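Local coordinates for anti-restriction endonuclease (Enterobacteria phage T4, PDB 3WX4), which mimics DNA, blocking DNA binding by the bacterial histone-like protein H-NS, and strongly inhibits the host McrA endonuclease, so that the phage evades restriction, at residues Phe13-Leu25 with Ile78-Phe91. Residues are numbered along the deposited sequence; the frame is centred on the assembly and turned at random.
Sequences FKIDILEKLYKFL and IMIYVHDYEIEDYF
Phe-91 is a knob from the short, weakly bonded helix 88-91 that fits a hole formed by Ile-17, Lys-20, Leu-21 and Phe-24 on helix 16-24. Its ring meets the helix backbone edge-on, with CZ 3.5 Å from Leu-21 N. Ile-17 CG1 also lies at the ring edge, while Lys-20 CB approaches CZ obliquely. Phe-24 adds its own ring edge, whose CE2 is 3.4 Å from Tyr-90 O, and packs on Phe-91. The Phe-24 ring also packs edge-to-face with His-97 of the C-terminal tag.

The aliphatic packing centres on Ile-17 and Ile-87, the latter just past the turn at Glu-86, where phi is positive. With chi1 of Ile-87 at -58°, its CG1 lies beside the backbone N and CG2 is anti to it; CG2 meets CD1 and CD2 of Leu-21. Ile-17 lies across Ile-87, with its CG2 reaching Val-82 CG1 at 3.9 Å. Ile-17 CD1 lies 3.1 Å from Glu-88 OE2, the two side chains crossing at about a right angle.

At the other end, strand 2-14 runs into helix 16-24 through Ile-15, the N-cap residue. Ile-15 CD1 packs on Ile-78 CG2 (3.8 Å) and on Val-82 CG2. Met-79 makes a Met-aromatic contact with Phe-13: SD lies 5.1 Å from the ring centroid, at the edge, 77° off the normal. Phe-13 also pairs with a strand of the second subunit, which continues the sheet across the interface.

No hydrogen bond joins the two segments. The last turns of helix 71-84 lie against the strand-to-helix junction, and 88-91 lies along helix 16-24. One carbon pair is tighter than usual: Leu-18 CD2 and Ile-87 CD1, 3.5 Å apart.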
ATOM      1  N   PHE A  13     -13.813   4.991  -4.026  1.00 33.38           N
ATOM      2  CA  PHE A  13     -14.566   5.440  -2.877  1.00 33.61           C
ATOM      3  C   PHE A  13     -14.858   6.929  -3.076  1.00 35.11           C
ATOM      4  O   PHE A  13     -13.923   7.708  -3.238  1.00 34.43           O
ATOM      5  CB  PHE A  13     -13.708   5.235  -1.619  1.00 35.97           C
ATOM      6  CG  PHE A  13     -14.422   5.541  -0.348  1.00 38.80           C
ATOM      7  CD1 PHE A  13     -13.839   6.366   0.613  1.00 39.66           C
ATOM      8  CD2 PHE A  13     -15.685   4.990  -0.088  1.00 40.41           C
ATOM      9  CE1 PHE A  13     -14.480   6.652   1.812  1.00 41.57           C
ATOM     10  CE2 PHE A  13     -16.356   5.252   1.109  1.00 40.64           C
ATOM     11  CZ  PHE A  13     -15.758   6.092   2.082  1.00 43.07           C
ATOM     12  N   LYS A  14     -16.133   7.316  -3.085  1.00 32.60           N
ATOM     13  CA  LYS A  14     -16.500   8.721  -3.248  1.00 33.89           C
ATOM     14  C   LYS A  14     -16.688   9.327  -1.901  1.00 34.34           C
ATOM     15  O   LYS A  14     -17.412   8.783  -1.067  1.00 35.02           O
ATOM     16  CB  LYS A  14     -17.801   8.842  -4.029  1.00 35.97           C
ATOM     17  CG  LYS A  14     -18.323  10.270  -4.253  1.00 35.54           C
ATOM     18  CD  LYS A  14     -19.470  10.170  -5.307  1.00 38.45           C
ATOM     19  CE  LYS A  14     -20.344  11.376  -5.297  1.00 39.68           C
ATOM     20  NZ  LYS A  14     -21.566  11.110  -6.076  1.00 43.53           N
ATOM     21  N   ILE A  15     -16.027  10.449  -1.647  1.00 30.07           N
ATOM     22  CA  ILE A  15     -16.181  11.078  -0.376  1.00 29.84           C
ATOM     23  C   ILE A  15     -16.931  12.335  -0.691  1.00 32.72           C
ATOM     24  O   ILE A  15     -16.361  13.346  -1.148  1.00 29.16           O
ATOM     25  CB  ILE A  15     -14.809  11.323   0.291  1.00 29.24           C
ATOM     26  CG1 ILE A  15     -14.091   9.991   0.480  1.00 30.96           C
ATOM     27  CG2 ILE A  15     -14.994  11.977   1.632  1.00 26.77           C
ATOM     28  CD1 ILE A  15     -12.694  10.109   1.106  1.00 32.01           C
ATOM     29  N   ASP A  16     -18.252  12.273  -0.501  1.00 32.63           N
ATOM     30  CA  ASP A  16     -19.108  13.422  -0.808  1.00 33.47           C
ATOM     31  C   ASP A  16     -18.661  14.811  -0.289  1.00 31.95           C
ATOM     32  O   ASP A  16     -18.628  15.794  -1.060  1.00 32.17           O
ATOM     33  CB  ASP A  16     -20.521  13.183  -0.270  1.00 36.08           C
ATOM     34  CG  ASP A  16     -21.229  11.947  -0.916  1.00 43.64           C
ATOM     35  OD1 ASP A  16     -20.802  11.413  -1.992  1.00 45.47           O
ATOM     36  OD2 ASP A  16     -22.262  11.536  -0.314  1.00 45.62           O
ATOM     37  N   ILE A  17     -18.363  14.919   1.006  1.00 30.72           N
ATOM     38  CA  ILE A  17     -18.012  16.220   1.531  1.00 31.20           C
ATOM     39  C   ILE A  17     -16.731  16.785   0.887  1.00 31.35           C
ATOM     40  O   ILE A  17     -16.588  18.014   0.779  1.00 30.96           O
ATOM     41  CB  ILE A  17     -17.897  16.219   3.070  1.00 31.97           C
ATOM     42  CG1 ILE A  17     -18.078  17.632   3.572  1.00 34.35           C
ATOM     43  CG2 ILE A  17     -16.538  15.650   3.548  1.00 34.59           C
ATOM     44  CD1 ILE A  17     -18.376  17.739   5.099  1.00 38.00           C
ATOM     45  N   LEU A  18     -15.832  15.907   0.441  1.00 29.35           N
ATOM     46  CA  LEU A  18     -14.578  16.405  -0.195  1.00 28.59           C
ATOM     47  C   LEU A  18     -14.876  16.817  -1.605  1.00 29.97           C
ATOM     48  O   LEU A  18     -14.300  17.813  -2.095  1.00 27.08           O
ATOM     49  CB  LEU A  18     -13.455  15.350  -0.210  1.00 27.38           C
ATOM     50  CG  LEU A  18     -12.719  15.278   1.146  1.00 26.83           C
ATOM     51  CD1 LEU A  18     -11.815  14.004   1.143  1.00 26.65           C
ATOM     52  CD2 LEU A  18     -11.892  16.585   1.428  1.00 29.06           C
ATOM     53  N   GLU A  19     -15.753  16.052  -2.286  1.00 28.35           N
ATOM     54  CA  GLU A  19     -16.125  16.446  -3.645  1.00 29.25           C
ATOM     55  C   GLU A  19     -16.790  17.835  -3.583  1.00 30.13           C
ATOM     56  O   GLU A  19     -16.517  18.703  -4.420  1.00 28.52           O
ATOM     57  CB  GLU A  19     -17.120  15.467  -4.267  1.00 29.11           C
ATOM     58  CG  GLU A  19     -17.655  15.936  -5.616  1.00 28.87           C
ATOM     59  CD  GLU A  19     -18.629  14.947  -6.237  1.00 29.72           C
ATOM     60  OE1 GLU A  19     -19.550  14.519  -5.473  1.00 30.48           O
ATOM     61  OE2 GLU A  19     -18.467  14.620  -7.438  1.00 29.06           O
ATOM     62  N   LYS A  20     -17.659  18.066  -2.604  1.00 29.37           N
ATOM     63  CA  LYS A  20     -18.284  19.364  -2.494  1.00 31.17           C
ATOM     64  C   LYS A  20     -17.276  20.472  -2.152  1.00 32.70           C
ATOM     65  O   LYS A  20     -17.453  21.616  -2.591  1.00 29.59           O
ATOM     66  CB  LYS A  20     -19.381  19.363  -1.435  1.00 34.14           C
ATOM     67  CG  LYS A  20     -20.681  18.861  -1.962  1.00 39.13           C
ATOM     68  CD  LYS A  20     -21.633  18.546  -0.813  1.00 44.21           C
ATOM     69  CE  LYS A  20     -23.083  18.616  -1.301  1.00 49.66           C
ATOM     70  NZ  LYS A  20     -23.479  20.047  -1.705  1.00 51.91           N
ATOM     71  N   LEU A  21     -16.288  20.166  -1.302  1.00 29.70           N
ATOM     72  CA  LEU A  21     -15.282  21.178  -0.967  1.00 29.37           C
ATOM     73  C   LEU A  21     -14.507  21.571  -2.239  1.00 28.60           C
ATOM     74  O   LEU A  21     -14.200  22.771  -2.470  1.00 31.08           O
ATOM     75  CB  LEU A  21     -14.297  20.631   0.074  1.00 27.69           C
ATOM     76  CG  LEU A  21     -13.236  21.675   0.493  1.00 29.00           C
ATOM     77  CD1 LEU A  21     -13.910  22.772   1.255  1.00 28.43           C
ATOM     78  CD2 LEU A  21     -12.151  21.018   1.330  1.00 27.26           C
ATOM     79  N   TYR A  22     -14.175  20.583  -3.057  1.00 27.22           N
ATOM     80  CA  TYR A  22     -13.461  20.858  -4.290  1.00 27.92           C
ATOM     81  C   TYR A  22     -14.225  21.846  -5.169  1.00 29.30           C
ATOM     82  O   TYR A  22     -13.630  22.704  -5.867  1.00 28.16           O
ATOM     83  CB  TYR A  22     -13.233  19.573  -5.091  1.00 27.30           C
ATOM     84  CG  TYR A  22     -12.824  19.827  -6.531  1.00 27.72           C
ATOM     85  CD1 TYR A  22     -11.481  20.150  -6.878  1.00 28.01           C
ATOM     86  CD2 TYR A  22     -13.752  19.787  -7.544  1.00 28.96           C
ATOM     87  CE1 TYR A  22     -11.130  20.427  -8.216  1.00 29.88           C
ATOM     88  CE2 TYR A  22     -13.407  20.050  -8.885  1.00 30.24           C
ATOM     89  CZ  TYR A  22     -12.093  20.377  -9.218  1.00 32.49           C
ATOM     90  OH  TYR A  22     -11.753  20.673 -10.548  1.00 32.40           O
ATOM     91  N   LYS A  23     -15.548  21.695  -5.210  1.00 28.50           N
ATOM     92  CA  LYS A  23     -16.383  22.565  -6.058  1.00 28.17           C
ATOM     93  C   LYS A  23     -16.400  24.023  -5.606  1.00 27.74           C
ATOM     94  O   LYS A  23     -16.620  24.904  -6.386  1.00 28.48           O
ATOM     95  CB  LYS A  23     -17.843  22.045  -6.063  1.00 26.05           C
ATOM     96  CG  LYS A  23     -17.939  20.646  -6.730  1.00 27.39           C
ATOM     97  CD  LYS A  23     -19.315  19.987  -6.512  1.00 27.44           C
ATOM     98  CE  LYS A  23     -20.436  20.645  -7.290  1.00 30.53           C
ATOM     99  NZ  LYS A  23     -21.801  20.200  -6.768  1.00 29.89           N
ATOM    100  N   PHE A  24     -16.149  24.249  -4.332  1.00 28.25           N
ATOM    101  CA  PHE A  24     -16.218  25.550  -3.722  1.00 30.00           C
ATOM    102  C   PHE A  24     -14.815  26.125  -3.395  1.00 30.81           C
ATOM    103  O   PHE A  24     -14.520  27.303  -3.725  1.00 28.04           O
ATOM    104  CB  PHE A  24     -17.095  25.350  -2.438  1.00 32.90           C
ATOM    105  CG  PHE A  24     -17.048  26.445  -1.468  1.00 32.92           C
ATOM    106  CD1 PHE A  24     -16.994  27.765  -1.881  1.00 37.40           C
ATOM    107  CD2 PHE A  24     -17.056  26.155  -0.103  1.00 35.14           C
ATOM    108  CE1 PHE A  24     -16.940  28.805  -0.925  1.00 36.74           C
ATOM    109  CE2 PHE A  24     -17.009  27.135   0.844  1.00 33.00           C
ATOM    110  CZ  PHE A  24     -16.949  28.467   0.460  1.00 36.67           C
ATOM    111  N   LEU A  25     -13.941  25.333  -2.764  1.00 26.50           N
ATOM    112  CA  LEU A  25     -12.599  25.889  -2.400  1.00 28.86           C
ATOM    113  C   LEU A  25     -11.610  24.870  -2.936  1.00 27.76           C
ATOM    114  O   LEU A  25     -11.041  24.082  -2.174  1.00 29.65           O
ATOM    115  CB  LEU A  25     -12.488  26.017  -0.876  1.00 29.15           C
ATOM    116  CG  LEU A  25     -13.449  26.992  -0.160  1.00 30.64           C
ATOM    117  CD1 LEU A  25     -13.331  26.859   1.325  1.00 31.39           C
ATOM    118  CD2 LEU A  25     -13.161  28.427  -0.614  1.00 33.08           C
ATOM    119  N   ILE A  78     -10.589   5.747   6.810  1.00 36.15           N
ATOM    120  CA  ILE A  78     -10.499   6.941   5.953  1.00 35.49           C
ATOM    121  C   ILE A  78     -11.455   8.016   6.494  1.00 35.46           C
ATOM    122  O   ILE A  78     -11.060   9.164   6.702  1.00 35.65           O
ATOM    123  CB  ILE A  78     -10.861   6.584   4.499  1.00 34.55           C
ATOM    124  CG1 ILE A  78      -9.790   5.673   3.892  1.00 33.42           C
ATOM    125  CG2 ILE A  78     -11.006   7.895   3.633  1.00 33.59           C
ATOM    126  CD1 ILE A  78     -10.250   5.039   2.611  1.00 33.86           C
ATOM    127  N   MET A  79     -12.701   7.641   6.784  1.00 35.62           N
ATOM    128  CA  MET A  79     -13.650   8.635   7.269  1.00 35.74           C
ATOM    129  C   MET A  79     -13.278   9.248   8.578  1.00 37.22           C
ATOM    130  O   MET A  79     -13.549  10.422   8.796  1.00 36.90           O
ATOM    131  CB  MET A  79     -15.070   8.080   7.310  1.00 36.75           C
ATOM    132  CG  MET A  79     -15.555   7.650   5.937  1.00 36.09           C
ATOM    133  SD  MET A  79     -15.410   9.112   4.727  1.00 38.33           S
ATOM    134  CE  MET A  79     -16.329  10.340   5.647  1.00 34.80           C
ATOM    135  N   ILE A  80     -12.650   8.485   9.477  1.00 38.82           N
ATOM    136  CA  ILE A  80     -12.228   9.092  10.746  1.00 38.13           C
ATOM    137  C   ILE A  80     -11.273  10.261  10.461  1.00 38.13           C
ATOM    138  O   ILE A  80     -11.358  11.329  11.064  1.00 35.66           O
ATOM    139  CB  ILE A  80     -11.503   8.049  11.660  1.00 39.68           C
ATOM    140  CG1 ILE A  80     -12.559   7.181  12.365  1.00 40.26           C
ATOM    141  CG2 ILE A  80     -10.650   8.758  12.702  1.00 40.19           C
ATOM    142  CD1 ILE A  80     -12.026   5.815  12.865  1.00 43.12           C
ATOM    143  N   TYR A  81     -10.325  10.034   9.560  1.00 38.55           N
ATOM    144  CA  TYR A  81      -9.378  11.094   9.200  1.00 37.90           C
ATOM    145  C   TYR A  81     -10.107  12.232   8.516  1.00 35.33           C
ATOM    146  O   TYR A  81      -9.834  13.378   8.802  1.00 34.95           O
ATOM    147  CB  TYR A  81      -8.307  10.549   8.259  1.00 40.86           C
ATOM    148  CG  TYR A  81      -7.273   9.728   8.970  1.00 45.03           C
ATOM    149  CD1 TYR A  81      -6.004  10.248   9.226  1.00 48.21           C
ATOM    150  CD2 TYR A  81      -7.542   8.404   9.335  1.00 46.41           C
ATOM    151  CE1 TYR A  81      -5.002   9.461   9.821  1.00 50.57           C
ATOM    152  CE2 TYR A  81      -6.568   7.612   9.926  1.00 48.98           C
ATOM    153  CZ  TYR A  81      -5.299   8.140  10.163  1.00 50.37           C
ATOM    154  OH  TYR A  81      -4.315   7.340  10.693  1.00 52.41           O
ATOM    155  N   VAL A  82     -11.041  11.918   7.620  1.00 34.14           N
ATOM    156  CA  VAL A  82     -11.793  12.983   6.923  1.00 33.75           C
ATOM    157  C   VAL A  82     -12.592  13.843   7.913  1.00 35.51           C
ATOM    158  O   VAL A  82     -12.526  15.087   7.889  1.00 34.31           O
ATOM    159  CB  VAL A  82     -12.760  12.387   5.813  1.00 31.74           C
ATOM    160  CG1 VAL A  82     -13.735  13.521   5.270  1.00 31.11           C
ATOM    161  CG2 VAL A  82     -11.940  11.753   4.701  1.00 30.35           C
ATOM    162  N   HIS A  83     -13.322  13.193   8.830  1.00 36.84           N
ATOM    163  CA  HIS A  83     -14.127  13.966   9.785  1.00 38.04           C
ATOM    164  C   HIS A  83     -13.293  14.889  10.616  1.00 39.39           C
ATOM    165  O   HIS A  83     -13.758  15.952  11.070  1.00 40.40           O
ATOM    166  CB  HIS A  83     -14.925  13.043  10.701  1.00 38.67           C
ATOM    167  CG  HIS A  83     -15.963  12.264   9.974  1.00 41.79           C
ATOM    168  ND1 HIS A  83     -16.868  12.866   9.123  1.00 42.93           N
ATOM    169  CD2 HIS A  83     -16.239  10.938   9.950  1.00 42.91           C
ATOM    170  CE1 HIS A  83     -17.656  11.937   8.603  1.00 44.87           C
ATOM    171  NE2 HIS A  83     -17.296  10.761   9.087  1.00 43.23           N
ATOM    172  N   ASP A  84     -12.047  14.503  10.840  1.00 40.08           N
ATOM    173  CA  ASP A  84     -11.204  15.349  11.649  1.00 40.55           C
ATOM    174  C   ASP A  84     -10.977  16.746  11.058  1.00 39.81           C
ATOM    175  O   ASP A  84     -10.724  17.678  11.809  1.00 37.94           O
ATOM    176  CB  ASP A  84      -9.863  14.676  11.903  1.00 46.59           C
ATOM    177  CG  ASP A  84      -9.076  15.393  12.993  1.00 52.73           C
ATOM    178  OD1 ASP A  84      -9.627  15.484  14.122  1.00 55.89           O
ATOM    179  OD2 ASP A  84      -7.944  15.881  12.727  1.00 54.77           O
ATOM    180  N   TYR A  85     -11.053  16.905   9.725  1.00 35.81           N
ATOM    181  CA  TYR A  85     -10.890  18.249   9.148  1.00 35.74           C
ATOM    182  C   TYR A  85     -12.129  19.128   9.375  1.00 35.79           C
ATOM    183  O   TYR A  85     -12.092  20.345   9.166  1.00 38.01           O
ATOM    184  CB  TYR A  85     -10.615  18.164   7.646  1.00 33.57           C
ATOM    185  CG  TYR A  85      -9.250  17.622   7.340  1.00 32.76           C
ATOM    186  CD1 TYR A  85      -8.130  18.468   7.352  1.00 31.76           C
ATOM    187  CD2 TYR A  85      -9.059  16.267   7.106  1.00 30.57           C
ATOM    188  CE1 TYR A  85      -6.859  17.971   7.142  1.00 31.36           C
ATOM    189  CE2 TYR A  85      -7.760  15.741   6.891  1.00 33.06           C
ATOM    190  CZ  TYR A  85      -6.666  16.614   6.916  1.00 30.78           C
ATOM    191  OH  TYR A  85      -5.380  16.119   6.752  1.00 31.98           O
ATOM    192  N   GLU A  86     -13.240  18.533   9.782  1.00 36.98           N
ATOM    193  CA  GLU A  86     -14.451  19.328  10.033  1.00 37.78           C
ATOM    194  C   GLU A  86     -14.718  20.237   8.838  1.00 36.62           C
ATOM    195  O   GLU A  86     -14.843  21.457   8.970  1.00 35.42           O
ATOM    196  CB  GLU A  86     -14.277  20.184  11.290  1.00 41.85           C
ATOM    197  CG  GLU A  86     -14.118  19.374  12.584  1.00 46.91           C
ATOM    198  CD  GLU A  86     -13.915  20.277  13.807  1.00 51.62           C
ATOM    199  OE1 GLU A  86     -12.765  20.706  14.078  1.00 52.31           O
ATOM    200  OE2 GLU A  86     -14.927  20.573  14.483  1.00 55.17           O
ATOM    201  N   ILE A  87     -14.791  19.612   7.676  1.00 34.95           N
ATOM    202  CA  ILE A  87     -15.018  20.338   6.443  1.00 35.13           C
ATOM    203  C   ILE A  87     -16.387  21.055   6.406  1.00 37.25           C
ATOM    204  O   ILE A  87     -16.549  22.041   5.703  1.00 36.65           O
ATOM    205  CB  ILE A  87     -14.835  19.395   5.290  1.00 32.11           C
ATOM    206  CG1 ILE A  87     -13.401  18.808   5.376  1.00 31.00           C
ATOM    207  CG2 ILE A  87     -14.992  20.206   3.943  1.00 31.03           C
ATOM    208  CD1 ILE A  87     -13.146  17.608   4.514  1.00 30.37           C
ATOM    209  N   GLU A  88     -17.351  20.564   7.191  1.00 37.76           N
ATOM    210  CA  GLU A  88     -18.668  21.204   7.272  1.00 38.85           C
ATOM    211  C   GLU A  88     -18.494  22.703   7.572  1.00 38.19           C
ATOM    212  O   GLU A  88     -19.255  23.523   7.106  1.00 37.00           O
ATOM    213  CB  GLU A  88     -19.497  20.567   8.409  1.00 40.23           C
ATOM    214  CG  GLU A  88     -19.924  19.133   8.110  1.00 42.75           C
ATOM    215  CD  GLU A  88     -18.859  18.088   8.462  1.00 44.57           C
ATOM    216  OE1 GLU A  88     -17.854  18.424   9.165  1.00 43.12           O
ATOM    217  OE2 GLU A  88     -19.050  16.922   8.030  1.00 45.00           O
ATOM    218  N   ASP A  89     -17.503  23.042   8.387  1.00 38.02           N
ATOM    219  CA  ASP A  89     -17.249  24.420   8.747  1.00 39.50           C
ATOM    220  C   ASP A  89     -17.198  25.363   7.533  1.00 39.52           C
ATOM    221  O   ASP A  89     -17.744  26.469   7.562  1.00 40.51           O
ATOM    222  CB  ASP A  89     -15.897  24.556   9.463  1.00 42.42           C
ATOM    223  CG  ASP A  89     -15.917  24.039  10.920  1.00 47.14           C
ATOM    224  OD1 ASP A  89     -16.914  23.420  11.357  1.00 48.33           O
ATOM    225  OD2 ASP A  89     -14.898  24.247  11.624  1.00 49.99           O
ATOM    226  N   TYR A  90     -16.537  24.929   6.468  1.00 37.35           N
ATOM    227  CA  TYR A  90     -16.364  25.818   5.307  1.00 35.18           C
ATOM    228  C   TYR A  90     -17.612  26.213   4.594  1.00 34.66           C
ATOM    229  O   TYR A  90     -17.743  27.357   4.120  1.00 32.03           O
ATOM    230  CB  TYR A  90     -15.373  25.184   4.329  1.00 31.96           C
ATOM    231  CG  TYR A  90     -14.053  24.941   5.009  1.00 34.12           C
ATOM    232  CD1 TYR A  90     -13.262  26.010   5.448  1.00 34.64           C
ATOM    233  CD2 TYR A  90     -13.628  23.644   5.289  1.00 36.09           C
ATOM    234  CE1 TYR A  90     -12.067  25.778   6.157  1.00 35.52           C
ATOM    235  CE2 TYR A  90     -12.454  23.399   5.991  1.00 36.35           C
ATOM    236  CZ  TYR A  90     -11.684  24.466   6.418  1.00 36.37           C
ATOM    237  OH  TYR A  90     -10.536  24.184   7.097  1.00 37.61           O
ATOM    238  N   PHE A  91     -18.546  25.275   4.488  1.00 35.39           N
ATOM    239  CA  PHE A  91     -19.768  25.604   3.780  1.00 36.98           C
ATOM    240  C   PHE A  91     -20.595  26.675   4.465  1.00 37.51           C
ATOM    241  O   PHE A  91     -21.419  27.330   3.828  1.00 37.82           O
ATOM    242  CB  PHE A  91     -20.580  24.336   3.547  1.00 37.56           C
ATOM    243  CG  PHE A  91     -19.836  23.318   2.746  1.00 38.17           C
ATOM    244  CD1 PHE A  91     -19.595  23.519   1.372  1.00 37.52           C
ATOM    245  CD2 PHE A  91     -19.300  22.184   3.364  1.00 36.86           C
ATOM    246  CE1 PHE A  91     -18.830  22.589   0.640  1.00 38.03           C
ATOM    247  CE2 PHE A  91     -18.538  21.253   2.642  1.00 36.79           C
ATOM    248  CZ  PHE A  91     -18.301  21.443   1.282  1.00 37.26           C
TER